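PpBBE-like 1 D396N (Physcomitrella patens subsp. patens, PDB 6EO5) oxidises cellobiose with a probably bi-covalently held FAD, as the berberine bridge enzyme homolog of a moss and a member of the VAO-type flavoprotein oxidases. Local coordinates at residues Y227-D231 with K232-F236; I336-G340 with P341-D345; G123-Y126 with L127-N131. All blocks are in the same frame, centred on the assembly; numbering follows the deposited sequence.

Interaction 1: residues Y227-D231 with K232-F236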
loop_
_atom_site.group_PDB
_atom_site.type_symbol
_atom_site.label_atom_id
_atom_site.label_comp_id
_atom_site.label_asym_id
_atom_site.label_seq_id
_atom_site.Cartn_x
_atom_site.Cartn_y
_atom_site.Cartn_z
ATOM N N TYR A 227 6.304 2.113 -22.225
ATOM C CA TYR A 227 5.766 2.367 -23.555
ATOM C C TYR A 227 4.480 3.157 -23.378
ATOM O O TYR A 227 3.556 2.695 -22.701
ATOM C CB TYR A 227 5.520 1.060 -24.317
ATOM C CG TYR A 227 6.708 0.124 -24.276
ATOM C CD1 TYR A 227 7.876 0.416 -24.979
ATOM C CD2 TYR A 227 6.680 -1.036 -23.516
ATOM C CE1 TYR A 227 8.971 -0.425 -24.932
ATOM C CE2 TYR A 227 7.776 -1.887 -23.466
ATOM C CZ TYR A 227 8.919 -1.573 -24.180
ATOM O OH TYR A 227 10.011 -2.412 -24.140
ATOM N N ARG A 228 4.419 4.334 -24.000
ATOM C CA ARG A 228 3.424 5.351 -23.696
ATOM C C ARG A 228 2.718 5.798 -24.973
ATOM O O ARG A 228 3.331 5.845 -26.044
ATOM C CB ARG A 228 4.120 6.531 -22.995
ATOM C CG ARG A 228 3.215 7.609 -22.526
ATOM C CD ARG A 228 3.911 8.502 -21.509
ATOM N NE ARG A 228 3.010 9.590 -21.112
ATOM C CZ ARG A 228 3.197 10.380 -20.058
ATOM N NH1 ARG A 228 4.257 10.204 -19.266
ATOM N NH2 ARG A 228 2.311 11.339 -19.795
ATOM N N TRP A 229 1.423 6.108 -24.862
ATOM C CA TRP A 229 0.614 6.623 -25.966
ATOM C C TRP A 229 -0.274 7.755 -25.469
ATOM O O TRP A 229 -0.559 7.874 -24.275
ATOM C CB TRP A 229 -0.324 5.582 -26.583
ATOM C CG TRP A 229 0.276 4.452 -27.332
ATOM C CD1 TRP A 229 0.371 4.328 -28.694
ATOM C CD2 TRP A 229 0.795 3.237 -26.781
ATOM N NE1 TRP A 229 0.941 3.122 -29.017
ATOM C CE2 TRP A 229 1.212 2.433 -27.864
ATOM C CE3 TRP A 229 0.964 2.757 -25.479
ATOM C CZ2 TRP A 229 1.777 1.177 -27.684
ATOM C CZ3 TRP A 229 1.531 1.512 -25.302
ATOM C CH2 TRP A 229 1.935 0.735 -26.400
ATOM N N ASN A 230 -0.754 8.564 -26.415
ATOM C CA ASN A 230 -1.668 9.658 -26.112
ATOM C C ASN A 230 -2.663 9.720 -27.266
ATOM O O ASN A 230 -2.518 10.504 -28.204
ATOM C CB ASN A 230 -0.947 10.981 -25.916
ATOM C CG ASN A 230 -1.886 12.086 -25.439
ATOM O OD1 ASN A 230 -3.014 11.825 -24.995
ATOM N ND2 ASN A 230 -1.425 13.325 -25.525
ATOM N N ASP A 231 -3.686 8.879 -27.177
ATOM C CA ASP A 231 -4.635 8.675 -28.257
ATOM C C ASP A 231 -5.829 7.909 -27.699
ATOM O O ASP A 231 -5.705 6.730 -27.356
ATOM C CB ASP A 231 -3.970 7.911 -29.402
ATOM C CG ASP A 231 -4.829 7.845 -30.655
ATOM O OD1 ASP A 231 -6.051 8.115 -30.593
ATOM O OD2 ASP A 231 -4.265 7.499 -31.720
ATOM N N LYS A 232 -6.981 8.573 -27.582
ATOM C CA LYS A 232 -8.173 7.906 -27.070
ATOM C C LYS A 232 -8.546 6.676 -27.889
ATOM O O LYS A 232 -9.242 5.794 -27.375
ATOM C CB LYS A 232 -9.348 8.884 -27.046
ATOM C CG LYS A 232 -9.673 9.454 -25.674
ATOM C CD LYS A 232 -10.133 10.907 -25.785
ATOM C CE LYS A 232 -10.919 11.338 -24.550
ATOM N NZ LYS A 232 -11.160 12.814 -24.513
ATOM N N ALA A 233 -8.081 6.582 -29.141
ATOM C CA ALA A 233 -8.553 5.543 -30.045
ATOM C C ALA A 233 -7.830 4.214 -29.865
ATOM O O ALA A 233 -8.377 3.173 -30.242
ATOM C CB ALA A 233 -8.418 6.013 -31.492
ATOM N N VAL A 234 -6.632 4.207 -29.287
ATOM C CA VAL A 234 -5.868 2.972 -29.165
ATOM C C VAL A 234 -5.980 2.361 -27.770
ATOM O O VAL A 234 -5.213 1.447 -27.437
ATOM C CB VAL A 234 -4.392 3.188 -29.555
ATOM C CG1 VAL A 234 -4.298 3.760 -30.960
ATOM C CG2 VAL A 234 -3.667 4.099 -28.560
ATOM N N LEU A 235 -6.921 2.839 -26.947
ATOM C CA LEU A 235 -7.033 2.353 -25.571
ATOM C C LEU A 235 -7.474 0.890 -25.518
ATOM O O LEU A 235 -6.923 0.094 -24.750
ATOM C CB LEU A 235 -8.008 3.228 -24.779
ATOM C CG LEU A 235 -7.549 4.650 -24.493
ATOM C CD1 LEU A 235 -8.677 5.451 -23.866
ATOM C CD2 LEU A 235 -6.313 4.634 -23.595
ATOM N N PHE A 236 -8.485 0.522 -26.302
ATOM C CA PHE A 236 -8.921 -0.867 -26.319
ATOM C C PHE A 236 -7.791 -1.776 -26.775
ATOM O O PHE A 236 -7.499 -2.802 -26.142
ATOM C CB PHE A 236 -10.132 -1.040 -27.233
ATOM C CG PHE A 236 -10.612 -2.456 -27.315
ATOM C CD1 PHE A 236 -10.063 -3.341 -28.236
ATOM C CD2 PHE A 236 -11.589 -2.916 -26.450
ATOM C CE1 PHE A 236 -10.483 -4.652 -28.291
ATOM C CE2 PHE A 236 -12.018 -4.234 -26.506
ATOM C CZ PHE A 236 -11.466 -5.098 -27.427
#

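Interaction 2: residues I336-G340 with P341-D345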
loop_
_atom_site.group_PDB
_atom_site.type_symbol
_atom_site.label_atom_id
_atom_site.label_comp_id
_atom_site.label_asym_id
_atom_site.label_seq_id
_atom_site.Cartn_x
_atom_site.Cartn_y
_atom_site.Cartn_z
ATOM N N ILE A 336 -10.436 -3.161 -7.398
ATOM C CA ILE A 336 -11.081 -4.435 -7.709
ATOM C C ILE A 336 -10.021 -5.386 -8.234
ATOM O O ILE A 336 -8.967 -4.959 -8.702
ATOM C CB ILE A 336 -12.225 -4.241 -8.734
ATOM C CG1 ILE A 336 -13.364 -5.230 -8.468
ATOM C CG2 ILE A 336 -11.702 -4.326 -10.154
ATOM C CD1 ILE A 336 -14.595 -4.931 -9.258
ATOM N N TYR A 337 -10.297 -6.690 -8.158
ATOM C CA TYR A 337 -9.416 -7.713 -8.717
ATOM C C TYR A 337 -10.073 -8.390 -9.918
ATOM O O TYR A 337 -11.285 -8.640 -9.921
ATOM C CB TYR A 337 -9.045 -8.769 -7.668
ATOM C CG TYR A 337 -7.901 -8.364 -6.772
ATOM C CD1 TYR A 337 -6.570 -8.388 -7.235
ATOM C CD2 TYR A 337 -8.138 -7.950 -5.461
ATOM C CE1 TYR A 337 -5.503 -7.999 -6.399
ATOM C CE2 TYR A 337 -7.094 -7.558 -4.625
ATOM C CZ TYR A 337 -5.786 -7.584 -5.094
ATOM O OH TYR A 337 -4.780 -7.192 -4.241
ATOM N N VAL A 338 -9.263 -8.683 -10.931
ATOM C CA VAL A 338 -9.691 -9.361 -12.150
ATOM C C VAL A 338 -8.911 -10.660 -12.262
ATOM O O VAL A 338 -7.685 -10.670 -12.084
ATOM C CB VAL A 338 -9.463 -8.494 -13.400
ATOM C CG1 VAL A 338 -9.968 -9.211 -14.631
ATOM C CG2 VAL A 338 -10.138 -7.134 -13.243
ATOM N N ASN A 339 -9.614 -11.750 -12.543
ATOM C CA ASN A 339 -9.001 -13.065 -12.677
ATOM C C ASN A 339 -8.641 -13.342 -14.132
ATOM O O ASN A 339 -9.196 -12.741 -15.059
ATOM C CB ASN A 339 -9.938 -14.156 -12.172
ATOM C CG ASN A 339 -10.099 -14.140 -10.676
ATOM O OD1 ASN A 339 -9.284 -13.579 -9.944
ATOM N ND2 ASN A 339 -11.163 -14.770 -10.205
ATOM N N GLY A 340 -7.694 -14.263 -14.325
ATOM C CA GLY A 340 -7.366 -14.733 -15.661
ATOM C C GLY A 340 -8.613 -15.266 -16.353
ATOM O O GLY A 340 -9.466 -15.871 -15.712
ATOM N N PRO A 341 -8.735 -15.049 -17.668
ATOM C CA PRO A 341 -7.764 -14.391 -18.543
ATOM C C PRO A 341 -8.001 -12.902 -18.655
ATOM O O PRO A 341 -7.437 -12.271 -19.547
ATOM C CB PRO A 341 -8.010 -15.070 -19.886
ATOM C CG PRO A 341 -9.491 -15.320 -19.881
ATOM C CD PRO A 341 -9.886 -15.568 -18.432
ATOM N N GLY A 342 -8.837 -12.350 -17.777
ATOM C CA GLY A 342 -9.055 -10.918 -17.765
ATOM C C GLY A 342 -10.464 -10.520 -18.144
ATOM O O GLY A 342 -11.396 -11.334 -18.122
ATOM N N LEU A 343 -10.639 -9.250 -18.474
ATOM C CA LEU A 343 -11.934 -8.795 -18.944
ATOM C C LEU A 343 -12.190 -9.325 -20.348
ATOM O O LEU A 343 -11.300 -9.339 -21.199
ATOM C CB LEU A 343 -12.002 -7.265 -18.925
ATOM C CG LEU A 343 -11.784 -6.586 -17.567
ATOM C CD1 LEU A 343 -11.727 -5.082 -17.719
ATOM C CD2 LEU A 343 -12.861 -6.990 -16.579
ATOM N N SER A 344 -13.415 -9.779 -20.579
ATOM C CA SER A 344 -13.906 -10.037 -21.925
ATOM C C SER A 344 -13.724 -8.800 -22.787
ATOM O O SER A 344 -13.460 -7.713 -22.264
ATOM C CB SER A 344 -15.385 -10.434 -21.889
ATOM O OG SER A 344 -16.205 -9.360 -21.439
ATOM N N ASP A 345 -13.856 -8.938 -24.107
ATOM C CA ASP A 345 -13.764 -7.748 -24.948
ATOM C C ASP A 345 -14.895 -6.779 -24.629
ATOM O O ASP A 345 -14.697 -5.557 -24.616
ATOM C CB ASP A 345 -13.771 -8.124 -26.429
ATOM C CG ASP A 345 -12.445 -8.756 -26.888
ATOM O OD1 ASP A 345 -11.441 -8.757 -26.124
ATOM O OD2 ASP A 345 -12.402 -9.249 -28.038
#

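Interaction 3: residues G123-Y126 with L127-N131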
loop_
_atom_site.group_PDB
_atom_site.type_symbol
_atom_site.label_atom_id
_atom_site.label_comp_id
_atom_site.label_asym_id
_atom_site.label_seq_id
_atom_site.Cartn_x
_atom_site.Cartn_y
_atom_site.Cartn_z
ATOM N N GLY A 123 11.174 5.606 0.592
ATOM C CA GLY A 123 12.339 6.248 0.029
ATOM C C GLY A 123 13.585 6.031 0.871
ATOM O O GLY A 123 14.551 5.387 0.443
ATOM N N PRO A 124 13.587 6.568 2.093
ATOM C CA PRO A 124 14.726 6.327 2.991
ATOM C C PRO A 124 15.006 4.852 3.246
ATOM O O PRO A 124 16.175 4.475 3.427
ATOM C CB PRO A 124 14.310 7.054 4.275
ATOM C CG PRO A 124 13.424 8.157 3.777
ATOM C CD PRO A 124 12.651 7.562 2.647
ATOM N N LEU A 125 13.977 4.001 3.271
ATOM C CA LEU A 125 14.226 2.586 3.520
ATOM C C LEU A 125 14.982 1.942 2.357
ATOM O O LEU A 125 15.859 1.095 2.573
ATOM C CB LEU A 125 12.912 1.858 3.800
ATOM C CG LEU A 125 13.035 0.357 4.079
ATOM C CD1 LEU A 125 14.018 0.085 5.202
ATOM C CD2 LEU A 125 11.672 -0.265 4.392
ATOM N N TYR A 126 14.663 2.330 1.115
ATOM C CA TYR A 126 15.387 1.785 -0.033
ATOM C C TYR A 126 16.855 2.183 0.013
ATOM O O TYR A 126 17.739 1.378 -0.301
ATOM C CB TYR A 126 14.774 2.276 -1.345
ATOM C CG TYR A 126 13.517 1.578 -1.807
ATOM C CD1 TYR A 126 13.491 0.204 -2.026
ATOM C CD2 TYR A 126 12.357 2.311 -2.071
ATOM C CE1 TYR A 126 12.331 -0.420 -2.467
ATOM C CE2 TYR A 126 11.209 1.708 -2.510
ATOM C CZ TYR A 126 11.191 0.346 -2.704
ATOM O OH TYR A 126 10.027 -0.237 -3.143
ATOM N N LEU A 127 17.123 3.442 0.370
ATOM C CA LEU A 127 18.486 3.944 0.444
ATOM C C LEU A 127 19.281 3.199 1.510
ATOM O O LEU A 127 20.415 2.766 1.267
ATOM C CB LEU A 127 18.455 5.445 0.732
ATOM C CG LEU A 127 19.733 6.220 0.437
ATOM C CD1 LEU A 127 20.361 5.721 -0.860
ATOM C CD2 LEU A 127 19.425 7.698 0.349
ATOM N N ALA A 128 18.686 3.018 2.695
ATOM C CA ALA A 128 19.376 2.303 3.767
ATOM C C ALA A 128 19.707 0.875 3.357
ATOM O O ALA A 128 20.812 0.387 3.621
ATOM C CB ALA A 128 18.533 2.314 5.038
ATOM N N LEU A 129 18.758 0.186 2.716
ATOM C CA LEU A 129 18.975 -1.210 2.340
ATOM C C LEU A 129 19.963 -1.341 1.185
ATOM O O LEU A 129 20.681 -2.343 1.091
ATOM C CB LEU A 129 17.641 -1.869 1.977
ATOM C CG LEU A 129 16.719 -2.249 3.143
ATOM C CD1 LEU A 129 15.329 -2.617 2.629
ATOM C CD2 LEU A 129 17.311 -3.401 3.933
ATOM N N TRP A 130 20.004 -0.349 0.293
ATOM C CA TRP A 130 20.962 -0.374 -0.808
ATOM C C TRP A 130 22.381 -0.137 -0.298
ATOM O O TRP A 130 23.301 -0.919 -0.586
ATOM C CB TRP A 130 20.567 0.681 -1.842
ATOM C CG TRP A 130 21.505 0.802 -2.988
ATOM C CD1 TRP A 130 22.306 1.862 -3.273
ATOM C CD2 TRP A 130 21.728 -0.165 -4.024
ATOM N NE1 TRP A 130 23.019 1.618 -4.417
ATOM C CE2 TRP A 130 22.687 0.381 -4.901
ATOM C CE3 TRP A 130 21.214 -1.440 -4.292
ATOM C CZ2 TRP A 130 23.145 -0.299 -6.034
ATOM C CZ3 TRP A 130 21.676 -2.123 -5.423
ATOM C CH2 TRP A 130 22.637 -1.546 -6.278
ATOM N N ASN A 131 22.564 0.939 0.478
ATOM C CA ASN A 131 23.857 1.253 1.068
ATOM C C ASN A 131 24.363 0.126 1.959
ATOM O O ASN A 131 25.565 -0.142 2.004
ATOM C CB ASN A 131 23.760 2.549 1.871
ATOM C CG ASN A 131 23.578 3.783 0.989
ATOM O OD1 ASN A 131 23.852 3.760 -0.210
ATOM N ND2 ASN A 131 23.108 4.872 1.591
#

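Interaction 1: residues Y227-D231 with K232-F236
The indole of Trp229 meets Val234 CG2 obliquely, with CD1 4.0 Å from the methyl, and the carboxylate of Asp231 takes a backbone N-H from above its plane. Both flat groups sit where strand 222-230 of the antiparallel sheet turns into helix 235-246. The link is an Asx turn overlaid on a type I beta turn of Asp231 to Val234. Ala233 N donates to Asp231 OD1 over 2.9 Å, fairly straight at 161° but 48° out of the carboxylate plane. With CG anti to the backbone N (chi1 -171°), Asp231 swings its acid forward beside its own carbonyl, over the residues that follow. The backbone half of the turn is slack: Val234 N reaches Asp231 O in a weak bond of 3.3 Å.

Val234, at the N-cap position of the helix, splits its two methyls between the two flat groups. CG1 lies 3.8 Å from Asp231 OD2, while CG2 tucks between Asp231 O and the indole. Phe285 of helix 279-288 and Pro293 also pack on Trp229, and its NE1 bonds to Pro291 O, so the ring is fixed in its rotation as well as buried. Leu235, the first helical residue, packs on Ser265 and Met355. Ala233 CB is 3.3 Å from Asp231 OD1, the atom that accepts from its backbone N.

Interaction 2: residues I336-G340 with P341-D345
Val338, near the end of strand 331-338, points its CB at the chain that doubles back past it, and its branch CG1 makes the contact. Being anti to the backbone N (chi1 -178°), CG1 is carried to the carbonyl side of its residue, toward the returning backbone. There it lies 3.7 Å from Gly342 CA and 3.8 Å from Gly342 C. The same methyl is 3.9 Å from Leu343 N and 4.1 Å from Leu343 CD2. Thus one methyl covers a peptide and also touches a leucine branch.

The chain reverses through a type VIa beta turn, Asn339-Gly340-Pro341-Gly342, with a cis peptide bond before Pro341. Across its mouth Gly342 N bonds to Asn339 O over 2.8 Å, but the N-H is badly bent, at 125°, and the bond is weak. Gly342 then takes backbone angles at which a side chain would run into the preceding carbonyl O, so glycine suits this position.

Both apolar side chains also pack on Tyr391 of the adjoining strand, and Leu343 on Ile348 and Met351 of helix 345-355. Gln243 OE1 accepts from Leu343 N, and Ser344 OG caps the coming helix at Gly347 N. With the turn's own bond weak, its shape probably leans on the cis proline, the glycine and the contact of Val338 with Leu343, while Gln243 holds the chain just after it.

Interaction 3: residues G123-Y126 with L127-N131
Leu125 and Leu129 lie side by side one helical turn apart, pointing the same way, and join the two halves of helix 122-133 by apolar contact as well as through the backbone.

The hydrogen bonds are the regular i to i+4 set of an alpha helix. Leu127 N donates to Gly123 O over 3.2 Å, nearly in line with the carbonyl. Ala128 N to Pro124 O and Leu129 N to Leu125 O are each 3.0 Å long, and Trp130 N reaches Tyr126 O over 2.9 Å at a less straight 148°. Pro124, with no N-H of its own, falls in the first turn, where an alpha helix needs no such donor.

Among the apolar contacts, Leu125 CD1 and Leu129 CD1 are 4.0 Å apart. Leu125 has CG anti to its backbone N (chi1 -180°) whereas Leu129 has CG anti to its carbonyl carbon (chi1 -76°), and these unlike torsions bring the branches together on one flank. Leu129 CG also lies 3.5 Å from Leu125 O, beyond the end of the carbonyl whose oxygen accepts from Leu129 N. Phe105 of strand 105-108 packs on this leucine pair and on Ala128, and Val135 adjoins Leu129. A serine at Leu129 would probably open a gap against Phe105 and Val135 and take from Leu125 CD1 the methyl that packs on it.

Polar and aromatic groups lead off elsewhere: Tyr126 OH bonds to Gly140 O, while Trp130 packs on Trp302 and Ile303 of helix 302-308. With the side chain of Tyr126 about 8 Å from the bound FAD, this is a regular, mostly buried helix of the FAD-binding domain, its leucine flank laid against a beta strand.

From the N terminus the order is interaction 3, interaction 1, interaction 2. Each joins adjoining segments, so none encloses a long loop, and they follow in series without nesting or crossing. Interaction 3 lies within a helix of the FAD-binding part, about 35 Å between centres from either of the others and across the chain's centre from interaction 2. Interactions 1 and 2, with centres about 20 Å apart, both lead from strands of the seven-stranded antiparallel sheet, 222-230 and the edge strand 331-338, into helices 235-246 and 345-355. Those helices meet where Phe236 CE2 packs 3.5 Å from Asp345 O, and Lys240 forms a salt bridge with Asp345.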